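Local coordinates for fibronectin type III domain-containing protein (Simiduia agarivorans, PDB 6P2K) that probably hydrolyses the beta-glucan backbone of xyloglucan-type polysaccharides as a family 74 glycoside hydrolase, and binds zinc ions, at residues I116-R122 with D163-V169; S400-V406 with T760-L766; L506-R512 with M526-Y531. All coordinates share one frame; numbering follows the deposited sequence.

Contact 1 (I116-R122 with D163-V169); sequences IAAPGWR and DRNVYSV
Trp121 lies flat on the side-chain amide of Asn165: indole and amide planes are 9° apart, and CB of Asn165 sits 3.8 Å from the centre of the six-membered ring. With CG anti to the backbone N (chi1 -165°), Asn165 extends its amide beneath the indole. Both ends of that amide are used. OD1 accepts from Trp121 N at 3.1 Å, the N-H arriving above the carbonyl plane, while ND2 donates a hydrogen bond to a lone pair of Arg122 O, in its carbonyl plane, at 2.9 Å. The indole N-H goes to Asp125. Asp163 OD2 stands at the ring edge; its OD1 accepts from Asn184 and, in an Asx turn that positions Asn165, from Asn165 N (2.9 Å). Trp121 CZ3 meets one face of the Arg164 guanidinium, which also pairs with Glu133.

These residues join two neighbouring blades of a beta-propeller: strand 114-119 is second in its blade, and strand 166-171 opens the next. Val166 N bonds Pro119 O at 3.2 Å. Beyond it, Ala118 CB meets Val166 CG1 (3.6 Å) and Val169 CG2 (3.8 Å). One water accepts from Arg122 N; it and another lie within hydrogen-bonding distance of Val166 O, donors unsettled.

Contact 2 (S400-V406 with T760-L766); sequences STYTYDV and TTPGAGL
Thr761 O is held from two directions: Thr403 N donates to it across the contact at 3.1 Å, and Gly763 N reaches back weakly to close an inverse gamma turn centred on Pro762. The turn belongs to the hairpin between strands 754-761 and 765-770, in the last blade of the C-terminal beta-propeller. Strand 403-409 starts the first blade of the same propeller, so here the ring of blades closes on itself.

A second backbone bond runs from Gly765 N to Thr401 O, 3.0 Å long. Gly765 has a positive phi, and its CA lies 3.2 Å from Thr401 OG1, leaving little room at that spot. Within the hairpin, Thr761 OG1 accepts from Ala764 N in an ST motif and donates to Gly765 O, which ties the loop to itself.

On the flank, the Tyr402 ring rests one face on Pro762, with CE2 3.4 Å from CB; its hydroxyl is bonded to Lys693, and a glycerol, probably from the crystallisation liquor, sits close by. Tyr404 and Asp405 form a classic beta bulge opposite Gly416. Asp405 takes its carboxylate away from the hairpin: OD2 is a zinc ligand together with Asp513, OD1 accepts from Val406 N, and the two together restrict its rotation.

Thr760 packs between Thr403 and Val406. Its chi1 of 63° sets OG1 between the backbone N and the carbonyl carbon, and CG2 anti to the carbonyl carbon, facing those two residues. OG1 makes only weak approaches to the carbonyls of Thr403 and Tyr404 and has firmer partners in Ser745 and Thr744. CG2 sits 3.6 Å from both Thr403 CG2 and Val406 CB, and Val406 CG2 goes on to meet Leu766 CD1 at 4.0 Å.

Contact 3 (L506-R512 with M526-Y531); sequences LPKGVLR and MFSSNY
The hairpin of strands 511-516 and 524-528, first and second in their propeller blade, is flanked here by the loop leading into it, whose Pro507 packs on a face of Tyr531. Pro507 CB lies over the phenol ring, 3.7 Å from its centre and 19° off the normal, in a CH-pi contact. Pro507 CG reaches back to Tyr531 CB at 3.5 Å; the proline ring and the tyrosine run antiparallel alongside each other. Along the same ring, Lys508 CD touches the phenol OH, while its NZ leaves to bond Ser370 of the second subunit.

Ser528 points OG, anti to its own N (chi1 -173°), at the loop and donates to Gly509 O at 2.7 Å, coming from the side of the carbonyl. Next along, Ser529 N donates to Val510 O at 2.8 Å. Arg512 N bonds Phe527 O only weakly; its guanidinium is engaged elsewhere, on Trp616. Leu506 CD2 meets Met526 SD at 4.1 Å on the buried side.

The incoming loop is thus tied to the hairpin both by polar bonds, from Ser528 OG and Ser529 N to the successive carbonyls of Gly509 and Val510, and by the apolar CH-pi contact.

This chain is the two-propeller, family 74 part of a longer protein with predicted fibronectin type III regions. Contact 1 comes first, between the third and fourth blades of the N-terminal propeller. Contact 2 pairs the first and last blades of the C-terminal one, so the chain it spans takes in contact 3, in that propeller's third blade. Contacts 2 and 3 have centres about 22 Å apart; Asp405 in contact 2 and Asp513, directly after contact 3, share a zinc ion. Contacts 1 and 3 fall on opposite sides of the chain's centre, centres about 44 Å apart. Contact 2, about 30 Å from contact 1 between centres, lies near the middle; in this family substrate probably binds in the cleft between propellers.

Contact 1 (I116-R122 with D163-V169)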
loop_
_atom_site.group_PDB
_atom_site.type_symbol
_atom_site.label_atom_id
_atom_site.label_comp_id
_atom_site.label_asym_id
_atom_site.label_seq_id
_atom_site.Cartn_x
_atom_site.Cartn_y
_atom_site.Cartn_z
ATOM N N ILE B 116 -57.350 -36.366 -17.019
ATOM C CA ILE B 116 -56.434 -37.478 -17.228
ATOM C C ILE B 116 -55.217 -37.254 -16.342
ATOM O O ILE B 116 -54.595 -36.185 -16.393
ATOM C CB ILE B 116 -56.023 -37.610 -18.706
ATOM C CG1 ILE B 116 -57.220 -38.031 -19.560
ATOM C CG2 ILE B 116 -54.879 -38.595 -18.856
ATOM C CD1 ILE B 116 -56.915 -38.117 -21.037
ATOM N N ALA B 117 -54.894 -38.247 -15.520
ATOM C CA ALA B 117 -53.687 -38.239 -14.704
ATOM C C ALA B 117 -52.802 -39.383 -15.171
ATOM O O ALA B 117 -53.231 -40.542 -15.173
ATOM C CB ALA B 117 -54.014 -38.370 -13.216
ATOM N N ALA B 118 -51.577 -39.059 -15.571
ATOM C CA ALA B 118 -50.699 -40.040 -16.181
ATOM C C ALA B 118 -49.558 -40.398 -15.245
ATOM O O ALA B 118 -48.880 -39.499 -14.730
ATOM C CB ALA B 118 -50.138 -39.504 -17.503
ATOM N N PRO B 119 -49.334 -41.686 -14.986
ATOM C CA PRO B 119 -48.158 -42.092 -14.211
ATOM C C PRO B 119 -46.872 -41.572 -14.836
ATOM O O PRO B 119 -46.710 -41.563 -16.057
ATOM C CB PRO B 119 -48.224 -43.621 -14.255
ATOM C CG PRO B 119 -49.677 -43.912 -14.369
ATOM C CD PRO B 119 -50.264 -42.805 -15.207
ATOM N N GLY B 120 -45.954 -41.135 -13.986
ATOM C CA GLY B 120 -44.694 -40.612 -14.479
ATOM C C GLY B 120 -43.843 -40.092 -13.345
ATOM O O GLY B 120 -44.293 -39.957 -12.202
ATOM N N TRP B 121 -42.587 -39.788 -13.693
ATOM C CA TRP B 121 -41.659 -39.242 -12.697
ATOM C C TRP B 121 -40.549 -38.409 -13.326
ATOM O O TRP B 121 -39.483 -38.293 -12.713
ATOM C CB TRP B 121 -41.054 -40.378 -11.871
ATOM C CG TRP B 121 -40.376 -41.413 -12.716
ATOM C CD1 TRP B 121 -39.064 -41.439 -13.079
ATOM C CD2 TRP B 121 -40.982 -42.565 -13.316
ATOM N NE1 TRP B 121 -38.810 -42.541 -13.861
ATOM C CE2 TRP B 121 -39.973 -43.246 -14.022
ATOM C CE3 TRP B 121 -42.279 -43.088 -13.321
ATOM C CZ2 TRP B 121 -40.219 -44.424 -14.727
ATOM C CZ3 TRP B 121 -42.521 -44.255 -14.020
ATOM C CH2 TRP B 121 -41.496 -44.910 -14.712
ATOM N N ARG B 122 -40.745 -37.846 -14.518
ATOM C CA ARG B 122 -39.779 -36.951 -15.178
ATOM C C ARG B 122 -38.458 -37.701 -15.334
ATOM O O ARG B 122 -38.466 -38.854 -15.795
ATOM C CB ARG B 122 -39.704 -35.647 -14.394
ATOM C CG ARG B 122 -41.017 -34.906 -14.327
ATOM C CD ARG B 122 -40.825 -33.460 -13.899
ATOM N NE ARG B 122 -42.062 -32.705 -14.058
ATOM C CZ ARG B 122 -42.302 -31.862 -15.057
ATOM N NH1 ARG B 122 -41.380 -31.649 -15.987
ATOM N NH2 ARG B 122 -43.465 -31.227 -15.122
ATOM N N ASP B 163 -40.414 -49.769 -19.931
ATOM C CA ASP B 163 -40.538 -48.543 -19.150
ATOM C C ASP B 163 -41.826 -47.811 -19.504
ATOM O O ASP B 163 -42.107 -47.559 -20.681
ATOM C CB ASP B 163 -39.320 -47.652 -19.390
ATOM C CG ASP B 163 -39.314 -46.410 -18.519
ATOM O OD1 ASP B 163 -40.217 -45.561 -18.673
ATOM O OD2 ASP B 163 -38.409 -46.292 -17.665
ATOM N N ARG B 164 -42.592 -47.444 -18.475
ATOM C CA ARG B 164 -43.948 -46.932 -18.627
ATOM C C ARG B 164 -44.055 -45.436 -18.360
ATOM O O ARG B 164 -45.169 -44.910 -18.304
ATOM C CB ARG B 164 -44.891 -47.692 -17.695
ATOM C CG ARG B 164 -44.700 -47.313 -16.242
ATOM C CD ARG B 164 -45.054 -48.431 -15.282
ATOM N NE ARG B 164 -44.452 -48.198 -13.971
ATOM C CZ ARG B 164 -44.954 -47.376 -13.053
ATOM N NH1 ARG B 164 -46.074 -46.708 -13.300
ATOM N NH2 ARG B 164 -44.338 -47.219 -11.888
ATOM N N ASN B 165 -42.928 -44.744 -18.202
ATOM C CA ASN B 165 -42.939 -43.324 -17.866
ATOM C C ASN B 165 -43.665 -42.520 -18.938
ATOM O O ASN B 165 -43.305 -42.574 -20.117
ATOM C CB ASN B 165 -41.502 -42.828 -17.705
ATOM C CG ASN B 165 -41.416 -41.478 -17.019
ATOM O OD1 ASN B 165 -42.425 -40.908 -16.610
ATOM N ND2 ASN B 165 -40.200 -40.961 -16.891
ATOM N N VAL B 166 -44.698 -41.785 -18.530
ATOM C CA VAL B 166 -45.428 -40.886 -19.416
ATOM C C VAL B 166 -44.939 -39.468 -19.164
ATOM O O VAL B 166 -44.845 -39.029 -18.010
ATOM C CB VAL B 166 -46.948 -40.989 -19.204
ATOM C CG1 VAL B 166 -47.671 -39.972 -20.075
ATOM C CG2 VAL B 166 -47.430 -42.397 -19.511
ATOM N N TYR B 167 -44.629 -38.747 -20.239
ATOM C CA TYR B 167 -44.060 -37.411 -20.133
ATOM C C TYR B 167 -45.076 -36.300 -20.359
ATOM O O TYR B 167 -45.037 -35.288 -19.652
ATOM C CB TYR B 167 -42.896 -37.259 -21.116
ATOM C CG TYR B 167 -41.722 -38.150 -20.779
ATOM C CD1 TYR B 167 -40.912 -37.878 -19.683
ATOM C CD2 TYR B 167 -41.428 -39.269 -21.549
ATOM C CE1 TYR B 167 -39.840 -38.692 -19.368
ATOM C CE2 TYR B 167 -40.355 -40.089 -21.241
ATOM C CZ TYR B 167 -39.566 -39.797 -20.151
ATOM O OH TYR B 167 -38.499 -40.608 -19.838
ATOM N N SER B 168 -45.994 -36.451 -21.313
ATOM C CA SER B 168 -46.986 -35.411 -21.541
ATOM C C SER B 168 -48.290 -36.018 -22.040
ATOM O O SER B 168 -48.326 -37.125 -22.584
ATOM C CB SER B 168 -46.477 -34.347 -22.526
ATOM O OG SER B 168 -45.656 -34.917 -23.528
ATOM N N VAL B 169 -49.368 -35.263 -21.830
ATOM C CA VAL B 169 -50.722 -35.619 -22.242
ATOM C C VAL B 169 -51.380 -34.341 -22.741
ATOM O O VAL B 169 -51.531 -33.383 -21.974
ATOM C CB VAL B 169 -51.542 -36.226 -21.087
ATOM C CG1 VAL B 169 -53.008 -36.337 -21.475
ATOM C CG2 VAL B 169 -50.985 -37.584 -20.681
HETATM O O HOH W 1 -46.836 -38.297 -16.208
HETATM O O HOH W 2 -42.930 -37.769 -16.366
HETATM O O HOH W 3 -37.029 -39.971 -17.458
#

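Contact 2 (S400-V406 with T760-L766)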
loop_
_atom_site.group_PDB
_atom_site.type_symbol
_atom_site.label_atom_id
_atom_site.label_comp_id
_atom_site.label_asym_id
_atom_site.label_seq_id
_atom_site.Cartn_x
_atom_site.Cartn_y
_atom_site.Cartn_z
ATOM N N SER B 400 -34.203 -24.538 -1.174
ATOM C CA SER B 400 -34.179 -25.948 -1.545
ATOM C C SER B 400 -32.762 -26.510 -1.580
ATOM O O SER B 400 -32.491 -27.464 -2.317
ATOM C CB SER B 400 -34.858 -26.165 -2.902
ATOM O OG SER B 400 -36.060 -25.422 -2.995
ATOM N N THR B 401 -31.854 -25.956 -0.780
ATOM C CA THR B 401 -30.468 -26.396 -0.796
ATOM C C THR B 401 -30.249 -27.516 0.207
ATOM O O THR B 401 -30.849 -27.529 1.286
ATOM C CB THR B 401 -29.512 -25.245 -0.474
ATOM O OG1 THR B 401 -29.773 -24.759 0.851
ATOM C CG2 THR B 401 -29.676 -24.112 -1.477
ATOM N N TYR B 402 -29.388 -28.460 -0.164
ATOM C CA TYR B 402 -28.817 -29.392 0.801
ATOM C C TYR B 402 -27.690 -28.673 1.535
ATOM O O TYR B 402 -26.625 -28.421 0.961
ATOM C CB TYR B 402 -28.308 -30.654 0.106
ATOM C CG TYR B 402 -28.021 -31.796 1.066
ATOM C CD1 TYR B 402 -26.978 -31.713 1.985
ATOM C CD2 TYR B 402 -28.795 -32.951 1.055
ATOM C CE1 TYR B 402 -26.714 -32.736 2.863
ATOM C CE2 TYR B 402 -28.533 -33.989 1.931
ATOM C CZ TYR B 402 -27.492 -33.871 2.835
ATOM O OH TYR B 402 -27.219 -34.887 3.716
ATOM N N THR B 403 -27.915 -28.340 2.801
ATOM C CA THR B 403 -26.921 -27.645 3.608
ATOM C C THR B 403 -26.380 -28.589 4.674
ATOM O O THR B 403 -27.153 -29.172 5.442
ATOM C CB THR B 403 -27.511 -26.389 4.249
ATOM O OG1 THR B 403 -28.114 -25.575 3.232
ATOM C CG2 THR B 403 -26.417 -25.583 4.940
ATOM N N TYR B 404 -25.050 -28.736 4.709
ATOM C CA TYR B 404 -24.390 -29.666 5.624
ATOM C C TYR B 404 -24.210 -29.083 7.022
ATOM O O TYR B 404 -24.386 -29.791 8.020
ATOM C CB TYR B 404 -23.000 -30.046 5.107
ATOM C CG TYR B 404 -22.895 -30.823 3.811
ATOM C CD1 TYR B 404 -23.101 -32.198 3.779
ATOM C CD2 TYR B 404 -22.511 -30.191 2.634
ATOM C CE1 TYR B 404 -22.967 -32.914 2.599
ATOM C CE2 TYR B 404 -22.371 -30.898 1.452
ATOM C CZ TYR B 404 -22.599 -32.254 1.439
ATOM O OH TYR B 404 -22.457 -32.951 0.265
ATOM N N ASP B 405 -23.807 -27.815 7.110
ATOM C CA ASP B 405 -23.265 -27.249 8.340
ATOM C C ASP B 405 -23.416 -25.735 8.268
ATOM O O ASP B 405 -23.639 -25.168 7.193
ATOM C CB ASP B 405 -21.790 -27.660 8.530
ATOM C CG ASP B 405 -21.356 -27.675 9.998
ATOM O OD1 ASP B 405 -22.082 -27.074 10.822
ATOM O OD2 ASP B 405 -20.313 -28.312 10.331
ATOM N N VAL B 406 -23.309 -25.088 9.429
ATOM C CA VAL B 406 -23.417 -23.636 9.533
ATOM C C VAL B 406 -22.420 -23.149 10.573
ATOM O O VAL B 406 -22.094 -23.859 11.527
ATOM C CB VAL B 406 -24.856 -23.188 9.897
ATOM C CG1 VAL B 406 -25.264 -23.728 11.266
ATOM C CG2 VAL B 406 -24.997 -21.668 9.846
ATOM N N THR B 760 -29.384 -26.547 10.049
ATOM C CA THR B 760 -29.343 -26.764 8.614
ATOM C C THR B 760 -30.075 -28.054 8.273
ATOM O O THR B 760 -30.146 -28.981 9.085
ATOM C CB THR B 760 -27.904 -26.830 8.116
ATOM O OG1 THR B 760 -27.248 -27.961 8.710
ATOM C CG2 THR B 760 -27.162 -25.568 8.498
ATOM N N THR B 761 -30.637 -28.098 7.070
ATOM C CA THR B 761 -31.499 -29.191 6.656
ATOM C C THR B 761 -30.989 -29.804 5.361
ATOM O O THR B 761 -30.377 -29.112 4.539
ATOM C CB THR B 761 -32.941 -28.705 6.456
ATOM O OG1 THR B 761 -32.969 -27.746 5.393
ATOM C CG2 THR B 761 -33.466 -28.049 7.726
ATOM N N PRO B 762 -31.226 -31.107 5.149
ATOM C CA PRO B 762 -30.819 -31.777 3.908
ATOM C C PRO B 762 -31.796 -31.547 2.756
ATOM O O PRO B 762 -32.303 -32.490 2.150
ATOM C CB PRO B 762 -30.770 -33.249 4.325
ATOM C CG PRO B 762 -31.867 -33.356 5.326
ATOM C CD PRO B 762 -31.841 -32.055 6.098
ATOM N N GLY B 763 -32.080 -30.281 2.464
ATOM C CA GLY B 763 -32.985 -29.997 1.373
ATOM C C GLY B 763 -33.736 -28.686 1.448
ATOM O O GLY B 763 -34.326 -28.270 0.450
ATOM N N ALA B 764 -33.730 -28.017 2.606
ATOM C CA ALA B 764 -34.450 -26.754 2.751
ATOM C C ALA B 764 -33.580 -25.655 3.354
ATOM O O ALA B 764 -34.109 -24.702 3.938
ATOM C CB ALA B 764 -35.716 -26.941 3.592
ATOM N N GLY B 765 -32.257 -25.768 3.238
ATOM C CA GLY B 765 -31.397 -24.681 3.665
ATOM C C GLY B 765 -31.369 -24.486 5.174
ATOM O O GLY B 765 -31.502 -25.425 5.959
ATOM N N LEU B 766 -31.208 -23.227 5.578
ATOM C CA LEU B 766 -30.904 -22.863 6.954
ATOM C C LEU B 766 -32.097 -22.179 7.606
ATOM O O LEU B 766 -32.737 -21.312 7.003
ATOM C CB LEU B 766 -29.688 -21.938 7.002
ATOM C CG LEU B 766 -29.373 -21.240 8.324
ATOM C CD1 LEU B 766 -28.942 -22.249 9.379
ATOM C CD2 LEU B 766 -28.300 -20.182 8.106
#

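Contact 3 (L506-R512 with M526-Y531)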
loop_
_atom_site.group_PDB
_atom_site.type_symbol
_atom_site.label_atom_id
_atom_site.label_comp_id
_atom_site.label_asym_id
_atom_site.label_seq_id
_atom_site.Cartn_x
_atom_site.Cartn_y
_atom_site.Cartn_z
ATOM N N LEU B 506 -1.527 -33.385 4.836
ATOM C CA LEU B 506 -2.892 -33.842 5.068
ATOM C C LEU B 506 -3.353 -34.675 3.878
ATOM O O LEU B 506 -3.343 -34.176 2.749
ATOM C CB LEU B 506 -3.826 -32.659 5.284
ATOM C CG LEU B 506 -5.289 -32.978 5.619
ATOM C CD1 LEU B 506 -5.408 -33.612 6.997
ATOM C CD2 LEU B 506 -6.146 -31.719 5.528
ATOM N N PRO B 507 -3.751 -35.931 4.078
ATOM C CA PRO B 507 -4.083 -36.802 2.943
ATOM C C PRO B 507 -5.386 -36.396 2.265
ATOM O O PRO B 507 -6.132 -35.530 2.724
ATOM C CB PRO B 507 -4.190 -38.190 3.581
ATOM C CG PRO B 507 -4.549 -37.915 4.998
ATOM C CD PRO B 507 -3.857 -36.633 5.366
ATOM N N LYS B 508 -5.657 -37.069 1.144
ATOM C CA LYS B 508 -6.710 -36.662 0.221
ATOM C C LYS B 508 -8.113 -37.041 0.680
ATOM O O LYS B 508 -9.081 -36.639 0.026
ATOM C CB LYS B 508 -6.454 -37.272 -1.162
ATOM C CG LYS B 508 -6.892 -38.727 -1.279
ATOM C CD LYS B 508 -6.051 -39.509 -2.281
ATOM C CE LYS B 508 -6.142 -38.918 -3.680
ATOM N NZ LYS B 508 -5.284 -39.650 -4.659
ATOM N N GLY B 509 -8.260 -37.798 1.763
ATOM C CA GLY B 509 -9.589 -38.203 2.196
ATOM C C GLY B 509 -10.414 -37.007 2.646
ATOM O O GLY B 509 -9.912 -36.086 3.293
ATOM N N VAL B 510 -11.704 -37.026 2.282
ATOM C CA VAL B 510 -12.615 -35.938 2.623
ATOM C C VAL B 510 -12.604 -35.706 4.126
ATOM O O VAL B 510 -12.723 -36.648 4.915
ATOM C CB VAL B 510 -14.034 -36.253 2.115
ATOM C CG1 VAL B 510 -15.045 -35.269 2.694
ATOM C CG2 VAL B 510 -14.079 -36.225 0.592
ATOM N N LEU B 511 -12.439 -34.444 4.526
ATOM C CA LEU B 511 -12.507 -34.064 5.938
ATOM C C LEU B 511 -13.982 -33.946 6.311
ATOM O O LEU B 511 -14.574 -32.864 6.312
ATOM C CB LEU B 511 -11.761 -32.759 6.192
ATOM C CG LEU B 511 -10.396 -32.568 5.530
ATOM C CD1 LEU B 511 -9.819 -31.193 5.858
ATOM C CD2 LEU B 511 -9.440 -33.670 5.949
ATOM N N ARG B 512 -14.587 -35.094 6.638
ATOM C CA ARG B 512 -16.038 -35.119 6.805
ATOM C C ARG B 512 -16.496 -34.226 7.951
ATOM O O ARG B 512 -17.612 -33.697 7.912
ATOM C CB ARG B 512 -16.538 -36.548 7.002
ATOM C CG ARG B 512 -18.033 -36.648 6.789
ATOM C CD ARG B 512 -18.545 -38.071 6.758
ATOM N NE ARG B 512 -19.998 -38.076 6.616
ATOM C CZ ARG B 512 -20.802 -38.992 7.145
ATOM N NH1 ARG B 512 -20.294 -39.991 7.856
ATOM N NH2 ARG B 512 -22.117 -38.903 6.966
ATOM N N MET B 526 -9.503 -32.337 12.457
ATOM C CA MET B 526 -10.162 -32.783 11.237
ATOM C C MET B 526 -9.892 -34.271 11.043
ATOM O O MET B 526 -8.817 -34.766 11.390
ATOM C CB MET B 526 -9.681 -31.987 10.017
ATOM C CG MET B 526 -8.189 -32.131 9.728
ATOM S SD MET B 526 -7.391 -30.567 9.293
ATOM C CE MET B 526 -7.454 -29.698 10.864
ATOM N N PHE B 527 -10.877 -34.981 10.493
ATOM C CA PHE B 527 -10.749 -36.410 10.223
ATOM C C PHE B 527 -10.830 -36.630 8.719
ATOM O O PHE B 527 -11.871 -36.380 8.105
ATOM C CB PHE B 527 -11.818 -37.225 10.951
ATOM C CG PHE B 527 -11.437 -38.670 11.171
ATOM C CD1 PHE B 527 -11.315 -39.545 10.099
ATOM C CD2 PHE B 527 -11.181 -39.146 12.447
ATOM C CE1 PHE B 527 -10.949 -40.873 10.300
ATOM C CE2 PHE B 527 -10.823 -40.466 12.660
ATOM C CZ PHE B 527 -10.703 -41.334 11.583
ATOM N N SER B 528 -9.732 -37.100 8.137
ATOM C CA SER B 528 -9.652 -37.407 6.715
ATOM C C SER B 528 -10.169 -38.825 6.501
ATOM O O SER B 528 -9.568 -39.789 6.982
ATOM C CB SER B 528 -8.215 -37.258 6.217
ATOM O OG SER B 528 -8.147 -37.397 4.811
ATOM N N SER B 529 -11.285 -38.947 5.783
ATOM C CA SER B 529 -11.970 -40.226 5.635
ATOM C C SER B 529 -11.033 -41.301 5.104
ATOM O O SER B 529 -10.387 -41.126 4.065
ATOM C CB SER B 529 -13.177 -40.070 4.706
ATOM O OG SER B 529 -14.198 -39.318 5.336
ATOM N N ASN B 530 -10.958 -42.407 5.848
ATOM C CA ASN B 530 -10.144 -43.583 5.547
ATOM C C ASN B 530 -8.652 -43.333 5.708
ATOM O O ASN B 530 -7.838 -44.133 5.233
ATOM C CB ASN B 530 -10.439 -44.132 4.146
ATOM C CG ASN B 530 -11.871 -44.605 4.005
ATOM O OD1 ASN B 530 -12.589 -44.195 3.093
ATOM N ND2 ASN B 530 -12.300 -45.464 4.924
ATOM N N TYR B 531 -8.266 -42.254 6.384
ATOM C CA TYR B 531 -6.861 -42.008 6.690
ATOM C C TYR B 531 -6.610 -41.819 8.177
ATOM O O TYR B 531 -5.755 -42.507 8.743
ATOM C CB TYR B 531 -6.354 -40.790 5.903
ATOM C CG TYR B 531 -6.195 -41.066 4.428
ATOM C CD1 TYR B 531 -5.020 -41.609 3.926
ATOM C CD2 TYR B 531 -7.225 -40.798 3.537
ATOM C CE1 TYR B 531 -4.870 -41.873 2.576
ATOM C CE2 TYR B 531 -7.087 -41.060 2.183
ATOM C CZ TYR B 531 -5.909 -41.597 1.708
ATOM O OH TYR B 531 -5.772 -41.854 0.361
#